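ABC transporter, solute-binding protein (Staphylococcus aureus, PDB 6LKK) binds glucose 6-phosphate in its central cleft and, as a periplasmic-binding-protein-like sensor, takes part in two-component signal transduction. Local coordinates at residues 4-9 against 49-54; 68-73 against 219-224; 202-207 against 264-269. One frame throughout, in Å; residues are numbered along the deposited sequence.

Contact 1: residues 4-9 against 49-54; sequences TVYSPY and SERGDV. With G6P (6-O-phosphono-alpha-D-glucopyranose), chain B.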
loop_
_atom_site.group_PDB
_atom_site.type_symbol
_atom_site.label_atom_id
_atom_site.label_comp_id
_atom_site.label_asym_id
_atom_site.label_seq_id
_atom_site.Cartn_x
_atom_site.Cartn_y
_atom_site.Cartn_z
ATOM N N THR A 4 -11.884 -10.318 13.499
ATOM C CA THR A 4 -10.656 -9.538 13.567
ATOM C C THR A 4 -10.021 -9.438 12.186
ATOM O O THR A 4 -9.822 -10.453 11.509
ATOM C CB THR A 4 -9.674 -10.159 14.561
ATOM O OG1 THR A 4 -10.249 -10.131 15.873
ATOM C CG2 THR A 4 -8.355 -9.394 14.577
ATOM N N VAL A 5 -9.697 -8.213 11.784
ATOM C CA VAL A 5 -9.048 -7.926 10.511
ATOM C C VAL A 5 -7.637 -7.431 10.801
ATOM O O VAL A 5 -7.451 -6.518 11.613
ATOM C CB VAL A 5 -9.841 -6.878 9.706
ATOM C CG1 VAL A 5 -9.117 -6.511 8.411
ATOM C CG2 VAL A 5 -11.251 -7.379 9.412
ATOM N N TYR A 6 -6.645 -8.035 10.148
ATOM C CA TYR A 6 -5.294 -7.486 10.122
ATOM C C TYR A 6 -5.193 -6.519 8.952
ATOM O O TYR A 6 -5.607 -6.850 7.837
ATOM C CB TYR A 6 -4.235 -8.577 9.951
ATOM C CG TYR A 6 -4.268 -9.722 10.937
ATOM C CD1 TYR A 6 -5.105 -10.812 10.738
ATOM C CD2 TYR A 6 -3.424 -9.740 12.039
ATOM C CE1 TYR A 6 -5.121 -11.875 11.627
ATOM C CE2 TYR A 6 -3.433 -10.796 12.934
ATOM C CZ TYR A 6 -4.283 -11.859 12.720
ATOM O OH TYR A 6 -4.295 -12.913 13.606
ATOM N N SER A 7 -4.643 -5.329 9.193
ATOM C CA SER A 7 -4.494 -4.408 8.071
ATOM C C SER A 7 -3.404 -3.367 8.295
ATOM O O SER A 7 -3.364 -2.726 9.353
ATOM C CB SER A 7 -5.812 -3.688 7.792
ATOM O OG SER A 7 -5.663 -2.811 6.689
ATOM N N PRO A 8 -2.512 -3.157 7.320
ATOM C CA PRO A 8 -1.592 -2.013 7.396
ATOM C C PRO A 8 -2.224 -0.687 7.009
ATOM O O PRO A 8 -1.558 0.351 7.131
ATOM C CB PRO A 8 -0.484 -2.397 6.406
ATOM C CG PRO A 8 -1.188 -3.228 5.394
ATOM C CD PRO A 8 -2.207 -4.021 6.165
ATOM N N TYR A 9 -3.469 -0.682 6.534
ATOM C CA TYR A 9 -4.129 0.571 6.201
ATOM C C TYR A 9 -4.275 1.441 7.441
ATOM O O TYR A 9 -4.349 0.949 8.570
ATOM C CB TYR A 9 -5.520 0.332 5.610
ATOM C CG TYR A 9 -5.544 -0.233 4.210
ATOM C CD1 TYR A 9 -4.949 0.444 3.157
ATOM C CD2 TYR A 9 -6.203 -1.422 3.936
ATOM C CE1 TYR A 9 -4.981 -0.067 1.872
ATOM C CE2 TYR A 9 -6.243 -1.937 2.658
ATOM C CZ TYR A 9 -5.634 -1.259 1.630
ATOM O OH TYR A 9 -5.673 -1.771 0.356
ATOM N N SER A 49 -5.304 -20.799 17.462
ATOM C CA SER A 49 -6.653 -20.592 17.984
ATOM C C SER A 49 -6.968 -19.133 18.305
ATOM O O SER A 49 -8.141 -18.807 18.522
ATOM C CB SER A 49 -6.859 -21.435 19.245
ATOM O OG SER A 49 -5.984 -21.024 20.280
ATOM N N GLU A 50 -5.966 -18.255 18.352
ATOM C CA GLU A 50 -6.174 -16.851 18.675
ATOM C C GLU A 50 -6.259 -15.957 17.445
ATOM O O GLU A 50 -6.658 -14.795 17.570
ATOM C CB GLU A 50 -5.038 -16.345 19.573
ATOM C CG GLU A 50 -5.049 -16.916 20.981
ATOM C CD GLU A 50 -3.678 -16.875 21.632
ATOM O OE1 GLU A 50 -2.831 -16.069 21.185
ATOM O OE2 GLU A 50 -3.445 -17.653 22.583
ATOM N N ARG A 51 -5.907 -16.470 16.270
ATOM C CA ARG A 51 -5.732 -15.631 15.095
ATOM C C ARG A 51 -7.035 -14.960 14.678
ATOM O O ARG A 51 -8.138 -15.433 14.965
ATOM C CB ARG A 51 -5.203 -16.456 13.927
ATOM C CG ARG A 51 -3.758 -16.861 14.060
ATOM C CD ARG A 51 -3.337 -17.702 12.878
ATOM N NE ARG A 51 -1.931 -18.073 12.944
ATOM C CZ ARG A 51 -1.312 -18.811 12.031
ATOM N NH1 ARG A 51 -1.975 -19.261 10.974
ATOM N NH2 ARG A 51 -0.027 -19.099 12.175
ATOM N N GLY A 52 -6.884 -13.838 13.981
ATOM C CA GLY A 52 -7.993 -13.191 13.321
ATOM C C GLY A 52 -8.366 -13.917 12.042
ATOM O O GLY A 52 -7.876 -15.004 11.735
ATOM N N ASP A 53 -9.237 -13.276 11.272
ATOM C CA ASP A 53 -9.931 -13.947 10.183
ATOM C C ASP A 53 -9.595 -13.426 8.798
ATOM O O ASP A 53 -9.631 -14.206 7.845
ATOM C CB ASP A 53 -11.447 -13.840 10.396
ATOM C CG ASP A 53 -11.935 -14.736 11.515
ATOM O OD1 ASP A 53 -12.001 -15.964 11.301
ATOM O OD2 ASP A 53 -12.228 -14.215 12.611
ATOM N N VAL A 54 -9.278 -12.142 8.650
ATOM C CA VAL A 54 -9.059 -11.543 7.337
ATOM C C VAL A 54 -7.845 -10.630 7.406
ATOM O O VAL A 54 -7.632 -9.928 8.399
ATOM C CB VAL A 54 -10.302 -10.764 6.855
ATOM C CG1 VAL A 54 -10.021 -10.050 5.537
ATOM C CG2 VAL A 54 -11.488 -11.703 6.699
HETATM C C1 G6P B . 1.365 0.150 0.962
HETATM C C2 G6P B . 0.038 -0.489 0.481
HETATM C C3 G6P B . -1.112 -0.291 1.397
HETATM C C4 G6P B . -0.689 -0.338 2.797
HETATM C C5 G6P B . 0.195 0.869 3.093
HETATM C C6 G6P B . 0.766 0.776 4.471
HETATM O O1 G6P B . 1.910 0.939 -0.052
HETATM O O2 G6P B . -0.316 0.030 -0.812
HETATM O O3 G6P B . -2.105 -1.380 1.154
HETATM O O4 G6P B . -1.842 -0.286 3.674
HETATM O O5 G6P B . 1.329 0.994 2.157
HETATM O O6 G6P B . 1.503 -0.422 4.576
HETATM P P G6P B . 3.081 -0.383 5.180
HETATM O O1P G6P B . 3.570 -1.816 5.294
HETATM O O2P G6P B . 3.096 0.289 6.568
HETATM O O3P G6P B . 3.951 0.371 4.242
#

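Contact 2: residues 68-73 against 219-224; sequences EDFVPY and ALVKNA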
loop_
_atom_site.group_PDB
_atom_site.type_symbol
_atom_site.label_atom_id
_atom_site.label_comp_id
_atom_site.label_asym_id
_atom_site.label_seq_id
_atom_site.Cartn_x
_atom_site.Cartn_y
_atom_site.Cartn_z
ATOM N N GLU A 68 1.138 -21.098 4.270
ATOM C CA GLU A 68 0.440 -22.030 5.149
ATOM C C GLU A 68 -0.435 -21.318 6.171
ATOM O O GLU A 68 -1.312 -21.950 6.770
ATOM C CB GLU A 68 1.447 -22.933 5.868
ATOM C CG GLU A 68 2.477 -22.194 6.724
ATOM C CD GLU A 68 3.751 -21.860 5.966
ATOM O OE1 GLU A 68 3.702 -21.762 4.722
ATOM O OE2 GLU A 68 4.804 -21.700 6.618
ATOM N N ASP A 69 -0.217 -20.021 6.389
ATOM C CA ASP A 69 -1.010 -19.255 7.341
ATOM C C ASP A 69 -2.316 -18.742 6.754
ATOM O O ASP A 69 -3.044 -18.024 7.449
ATOM C CB ASP A 69 -0.194 -18.073 7.867
ATOM C CG ASP A 69 0.983 -18.509 8.715
ATOM O OD1 ASP A 69 0.953 -19.643 9.237
ATOM O OD2 ASP A 69 1.934 -17.714 8.862
ATOM N N PHE A 70 -2.635 -19.091 5.511
ATOM C CA PHE A 70 -3.811 -18.566 4.837
ATOM C C PHE A 70 -4.561 -19.695 4.148
ATOM O O PHE A 70 -4.027 -20.787 3.933
ATOM C CB PHE A 70 -3.423 -17.482 3.823
ATOM C CG PHE A 70 -2.770 -16.287 4.449
ATOM C CD1 PHE A 70 -1.403 -16.261 4.669
ATOM C CD2 PHE A 70 -3.526 -15.196 4.836
ATOM C CE1 PHE A 70 -0.803 -15.164 5.258
ATOM C CE2 PHE A 70 -2.932 -14.097 5.424
ATOM C CZ PHE A 70 -1.570 -14.082 5.634
ATOM N N VAL A 71 -5.810 -19.415 3.810
ATOM C CA VAL A 71 -6.706 -20.380 3.177
ATOM C C VAL A 71 -6.780 -20.068 1.694
ATOM O O VAL A 71 -6.971 -18.891 1.331
ATOM C CB VAL A 71 -8.108 -20.344 3.814
ATOM C CG1 VAL A 71 -9.043 -21.331 3.120
ATOM C CG2 VAL A 71 -8.027 -20.635 5.305
ATOM N N PRO A 72 -6.641 -21.047 0.800
ATOM C CA PRO A 72 -6.796 -20.773 -0.635
ATOM C C PRO A 72 -8.224 -20.346 -0.943
ATOM O O PRO A 72 -9.163 -21.131 -0.798
ATOM C CB PRO A 72 -6.446 -22.108 -1.304
ATOM C CG PRO A 72 -5.734 -22.899 -0.265
ATOM C CD PRO A 72 -6.300 -22.465 1.043
ATOM N N TYR A 73 -8.381 -19.095 -1.368
ATOM C CA TYR A 73 -9.701 -18.553 -1.651
ATOM C C TYR A 73 -9.589 -17.259 -2.438
ATOM O O TYR A 73 -8.766 -16.395 -2.118
ATOM C CB TYR A 73 -10.471 -18.307 -0.352
ATOM C CG TYR A 73 -11.860 -17.753 -0.563
ATOM C CD1 TYR A 73 -12.909 -18.584 -0.934
ATOM C CD2 TYR A 73 -12.126 -16.401 -0.392
ATOM C CE1 TYR A 73 -14.182 -18.086 -1.127
ATOM C CE2 TYR A 73 -13.398 -15.893 -0.582
ATOM C CZ TYR A 73 -14.423 -16.741 -0.949
ATOM O OH TYR A 73 -15.695 -16.251 -1.142
ATOM N N ALA A 219 -6.964 -11.551 2.008
ATOM C CA ALA A 219 -6.755 -12.979 2.197
ATOM C C ALA A 219 -7.470 -13.451 3.456
ATOM O O ALA A 219 -7.619 -12.703 4.427
ATOM C CB ALA A 219 -5.264 -13.320 2.296
ATOM N N LEU A 220 -7.914 -14.707 3.423
ATOM C CA LEU A 220 -8.484 -15.370 4.588
ATOM C C LEU A 220 -7.370 -16.028 5.395
ATOM O O LEU A 220 -6.534 -16.749 4.840
ATOM C CB LEU A 220 -9.519 -16.418 4.164
ATOM C CG LEU A 220 -10.750 -15.934 3.392
ATOM C CD1 LEU A 220 -11.712 -17.089 3.167
ATOM C CD2 LEU A 220 -11.453 -14.798 4.118
ATOM N N VAL A 221 -7.367 -15.781 6.701
ATOM C CA VAL A 221 -6.331 -16.282 7.596
ATOM C C VAL A 221 -6.717 -17.668 8.088
ATOM O O VAL A 221 -7.863 -17.907 8.488
ATOM C CB VAL A 221 -6.124 -15.315 8.776
ATOM C CG1 VAL A 221 -5.113 -15.874 9.771
ATOM C CG2 VAL A 221 -5.675 -13.954 8.270
ATOM N N LYS A 222 -5.753 -18.586 8.076
ATOM C CA LYS A 222 -5.992 -19.937 8.567
ATOM C C LYS A 222 -6.021 -19.919 10.089
ATOM O O LYS A 222 -5.035 -19.532 10.729
ATOM C CB LYS A 222 -4.918 -20.894 8.057
ATOM C CG LYS A 222 -5.206 -22.349 8.394
ATOM C CD LYS A 222 -4.097 -23.279 7.930
ATOM C CE LYS A 222 -4.123 -23.476 6.424
ATOM N NZ LYS A 222 -2.937 -24.235 5.942
ATOM N N ASN A 223 -7.146 -20.329 10.669
ATOM C CA ASN A 223 -7.306 -20.336 12.114
ATOM C C ASN A 223 -8.194 -21.512 12.499
ATOM O O ASN A 223 -8.705 -22.241 11.644
ATOM C CB ASN A 223 -7.877 -19.004 12.612
ATOM C CG ASN A 223 -9.202 -18.655 11.963
ATOM O OD1 ASN A 223 -9.895 -19.518 11.430
ATOM N ND2 ASN A 223 -9.561 -17.377 12.009
ATOM N N ALA A 224 -8.376 -21.694 13.808
ATOM C CA ALA A 224 -9.092 -22.867 14.301
ATOM C C ALA A 224 -10.591 -22.739 14.081
ATOM O O ALA A 224 -11.243 -23.700 13.655
ATOM C CB ALA A 224 -8.789 -23.080 15.785
HETATM O O HOH W 1 -7.725 -16.317 1.136
#

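Contact 3: residues 202-207 against 264-269; sequences VSIVYP and DQSIEN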
loop_
_atom_site.group_PDB
_atom_site.type_symbol
_atom_site.label_atom_id
_atom_site.label_comp_id
_atom_site.label_asym_id
_atom_site.label_seq_id
_atom_site.Cartn_x
_atom_site.Cartn_y
_atom_site.Cartn_z
ATOM N N VAL A 202 1.693 19.855 1.409
ATOM C CA VAL A 202 2.133 18.584 0.844
ATOM C C VAL A 202 1.839 18.585 -0.650
ATOM O O VAL A 202 0.700 18.839 -1.064
ATOM C CB VAL A 202 1.437 17.391 1.529
ATOM C CG1 VAL A 202 1.685 16.091 0.762
ATOM C CG2 VAL A 202 1.920 17.249 2.963
ATOM N N SER A 203 2.861 18.295 -1.449
ATOM C CA SER A 203 2.714 18.057 -2.877
ATOM C C SER A 203 2.928 16.577 -3.166
ATOM O O SER A 203 3.822 15.944 -2.595
ATOM C CB SER A 203 3.708 18.891 -3.690
ATOM O OG SER A 203 3.387 20.269 -3.633
ATOM N N ILE A 204 2.109 16.034 -4.061
ATOM C CA ILE A 204 2.166 14.625 -4.436
ATOM C C ILE A 204 2.865 14.530 -5.785
ATOM O O ILE A 204 2.451 15.177 -6.756
ATOM C CB ILE A 204 0.761 14.007 -4.483
ATOM C CG1 ILE A 204 0.081 14.169 -3.117
ATOM C CG2 ILE A 204 0.834 12.537 -4.875
ATOM C CD1 ILE A 204 -1.384 13.790 -3.095
ATOM N N VAL A 205 3.933 13.739 -5.841
ATOM C CA VAL A 205 4.761 13.603 -7.034
ATOM C C VAL A 205 4.763 12.142 -7.455
ATOM O O VAL A 205 5.116 11.256 -6.664
ATOM C CB VAL A 205 6.193 14.106 -6.794
ATOM C CG1 VAL A 205 7.086 13.799 -7.996
ATOM C CG2 VAL A 205 6.188 15.600 -6.511
ATOM N N TYR A 206 4.376 11.892 -8.702
ATOM C CA TYR A 206 4.470 10.569 -9.289
ATOM C C TYR A 206 5.781 10.490 -10.057
ATOM O O TYR A 206 5.903 11.124 -11.116
ATOM C CB TYR A 206 3.282 10.310 -10.212
ATOM C CG TYR A 206 1.949 10.412 -9.498
ATOM C CD1 TYR A 206 1.295 11.634 -9.365
ATOM C CD2 TYR A 206 1.352 9.289 -8.938
ATOM C CE1 TYR A 206 0.082 11.730 -8.700
ATOM C CE2 TYR A 206 0.141 9.379 -8.272
ATOM C CZ TYR A 206 -0.491 10.600 -8.160
ATOM O OH TYR A 206 -1.699 10.697 -7.505
ATOM N N PRO A 207 6.784 9.755 -9.572
ATOM C CA PRO A 207 8.133 9.882 -10.148
ATOM C C PRO A 207 8.159 9.591 -11.642
ATOM O O PRO A 207 7.663 8.560 -12.105
ATOM C CB PRO A 207 8.964 8.862 -9.355
ATOM C CG PRO A 207 7.997 8.044 -8.567
ATOM C CD PRO A 207 6.754 8.847 -8.415
ATOM N N ASP A 264 -9.658 13.546 -8.026
ATOM C CA ASP A 264 -9.882 14.965 -7.786
ATOM C C ASP A 264 -8.572 15.688 -7.498
ATOM O O ASP A 264 -7.670 15.149 -6.849
ATOM C CB ASP A 264 -10.840 15.161 -6.609
ATOM C CG ASP A 264 -12.268 14.797 -6.950
ATOM O OD1 ASP A 264 -12.536 14.485 -8.129
ATOM O OD2 ASP A 264 -13.120 14.826 -6.038
ATOM N N GLN A 265 -8.478 16.921 -7.985
ATOM C CA GLN A 265 -7.385 17.839 -7.641
ATOM C C GLN A 265 -6.069 17.200 -8.080
ATOM O O GLN A 265 -5.977 16.740 -9.230
ATOM C CB GLN A 265 -7.498 18.187 -6.164
ATOM C CG GLN A 265 -8.789 18.917 -5.813
ATOM C CD GLN A 265 -8.899 19.237 -4.337
ATOM O OE1 GLN A 265 -9.085 18.344 -3.509
ATOM N NE2 GLN A 265 -8.784 20.515 -4.000
ATOM N N SER A 266 -5.042 17.145 -7.229
ATOM C CA SER A 266 -3.711 16.755 -7.678
ATOM C C SER A 266 -3.520 15.246 -7.772
ATOM O O SER A 266 -2.461 14.805 -8.232
ATOM C CB SER A 266 -2.647 17.341 -6.745
ATOM O OG SER A 266 -2.594 16.631 -5.521
ATOM N N ILE A 267 -4.499 14.445 -7.347
ATOM C CA ILE A 267 -4.434 13.010 -7.586
ATOM C C ILE A 267 -4.485 12.774 -9.090
ATOM O O ILE A 267 -5.216 13.456 -9.819
ATOM C CB ILE A 267 -5.584 12.282 -6.869
ATOM C CG1 ILE A 267 -5.583 12.595 -5.365
ATOM C CG2 ILE A 267 -5.501 10.777 -7.105
ATOM C CD1 ILE A 267 -4.403 12.035 -4.604
ATOM N N GLU A 268 -3.703 11.811 -9.568
ATOM C CA GLU A 268 -3.626 11.524 -10.994
ATOM C C GLU A 268 -4.349 10.226 -11.325
ATOM O O GLU A 268 -4.295 9.254 -10.563
ATOM C CB GLU A 268 -2.170 11.433 -11.462
ATOM C CG GLU A 268 -1.395 12.742 -11.349
ATOM C CD GLU A 268 -1.771 13.765 -12.410
ATOM O OE1 GLU A 268 -2.609 13.458 -13.283
ATOM O OE2 GLU A 268 -1.218 14.885 -12.370
ATOM N N ASN A 269 -5.031 10.232 -12.468
ATOM C CA ASN A 269 -5.563 9.017 -13.062
ATOM C C ASN A 269 -4.413 8.125 -13.516
ATOM O O ASN A 269 -3.336 8.605 -13.880
ATOM C CB ASN A 269 -6.462 9.374 -14.248
ATOM C CG ASN A 269 -7.149 8.169 -14.853
ATOM O OD1 ASN A 269 -6.542 7.400 -15.599
ATOM N ND2 ASN A 269 -8.434 8.012 -14.557
HETATM O O HOH W 2 -0.056 17.651 -4.905
#

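Contact 1: residues 4-9 against 49-54
A parallel beta bridge joins Val5 of strand 2-7 to Val54, the first residue of strand 54-56, in the sheet of a solute-binding lobe. Tyr6 N donates to Val54 O over 2.8 Å, nearly in line with the C=O bond. Thr4 O takes a straight bond from Asp53 N at 2.9 Å (172°), in the carbonyl plane, and a weak one from Val54 N. Val5 and Val54 put their side chains on the same face, where Val5 CG2 lies 4.3 Å from Val54 CB.

Tyr6 reaches along the loop. Its CG stands beside the backbone N (chi1 -54°), and the ring runs back alongside 51-53. The phenol oxygen OH accepts from Gly52 N at 2.8 Å (171°). The same oxygen is hydrogen-bonded to Glu46, so two partners hold the ring end. Thr4 CB packs against Gly52 CA at 3.7 Å.

Further along, Ser7 OG accepts from Tyr9 N at 3.1 Å, an ST turn. Pro8 and Tyr9 of this turn line the sugar phosphate pocket. Pro8 CB lies 3.3 Å from G6P O6, and Tyr9 OH bonds to Asp216. A strand whose C-terminal end runs into a ligand-binding loop is typical of the periplasmic binding protein fold.

Contact 2: residues 68-73 against 219-224
Phe70 faces Val221 in an antiparallel, non-hydrogen-bonded pair, where a short and weakly bonded strand of about 70-71 meets strand 213-221 of the solute-binding protein sheet. Val71 N donates to Leu220 O at 2.9 Å. One water bridges the same two residues: it donates to Val71 O and accepts from Leu220 N. Lys222 N donates to Asp69 O at 2.8 Å, from above the carbonyl plane. The Lys222 side chain follows the 68-73 backbone. It is extended to CD, then turned about the CG-CD bond (chi3 -74°), so that NZ donates to Glu68 O at 2.9 Å.

Side chains pack on both faces. The Phe70 ring meets Ala219 CB through CD2 at 3.6 Å and Val221 CG2 through CE2, while Leu220 O lies at its edge, near the ring plane. On the other face Val71 CB touches Leu220 CB. Leu220 CD1 reaches Tyr73 CD2 at 3.6 Å; the Tyr73 ring gets there with CG anti to the backbone N (chi1 -179°).

Further out, Leu40 of helix 36-45 and Phe55 of strand 54-56 touch Phe70. Arg230 and Val234 of helix 230-237 cover Leu220. Asp69 OD2 is hydrogen-bonded to His44 ND1, and Asp69 OD1 forms a salt bridge with Arg51 NH2.

Contact 3: residues 202-207 against 264-269
Strand 202-205 and the residue after it run beside a loop that makes a type II' beta turn from Asp264 to Ile267, and the nearest CA atoms, those of Ile204 and Ser266, are 7.0 Å apart. The strand belongs to the sheet of the solute-binding protein fold and pairs with strand 92-105. With the CA atoms this far apart no beta bridge forms; the link is made by side chains, the Glu268 N-H and one water.

Tyr206 makes the larger part of the contact. Its CG is placed beside the backbone N (chi1 -59°), and the ring points across to the loop. The phenol oxygen OH accepts from Glu268 N at 3.1 Å (162°) and is also hydrogen-bonded to Glu189 of helix 189-197. Glu268 CB sits over one ring face, 4.0 Å from the centroid, in a CH-pi contact. Glu268 CG comes nearer the rim, 3.2 Å from Tyr206 CE1, and the carboxylate plane stands 78° from the ring plane.

Two residues earlier, Ile204 CD1 meets Ile267 CD1 at 3.8 Å. Ala192 of helix 189-197 also packs on Ile204, and Arg193 on Ile267. A water bridges the two segments: it accepts from Ile204 N at 2.8 Å and hydrogen-bonds to Ser266 OG at 2.8 Å.

Contacts 1 and 2 are neighbours, with centres about 11 Å apart. Asn223 of contact 2 joins them by probable hydrogen bonds to Gly52 O and Asp53 OD1. Contact 3 lies on the opposite side of the chain's centre, about 31 Å from contact 1 and 36 Å from contact 2, centre to centre. All three reach the same mixed sheet. Contact 1 is buried and leads to the sugar phosphate; contacts 2 and 3 are partly buried. Contacts 1 and 2 rest on beta pairing, parallel in one and antiparallel in the other. Contact 3 relies on side chains. A tyrosine hydroxyl accepting a loop N-H, with a glutamate as second partner, recurs in contacts 1 and 3.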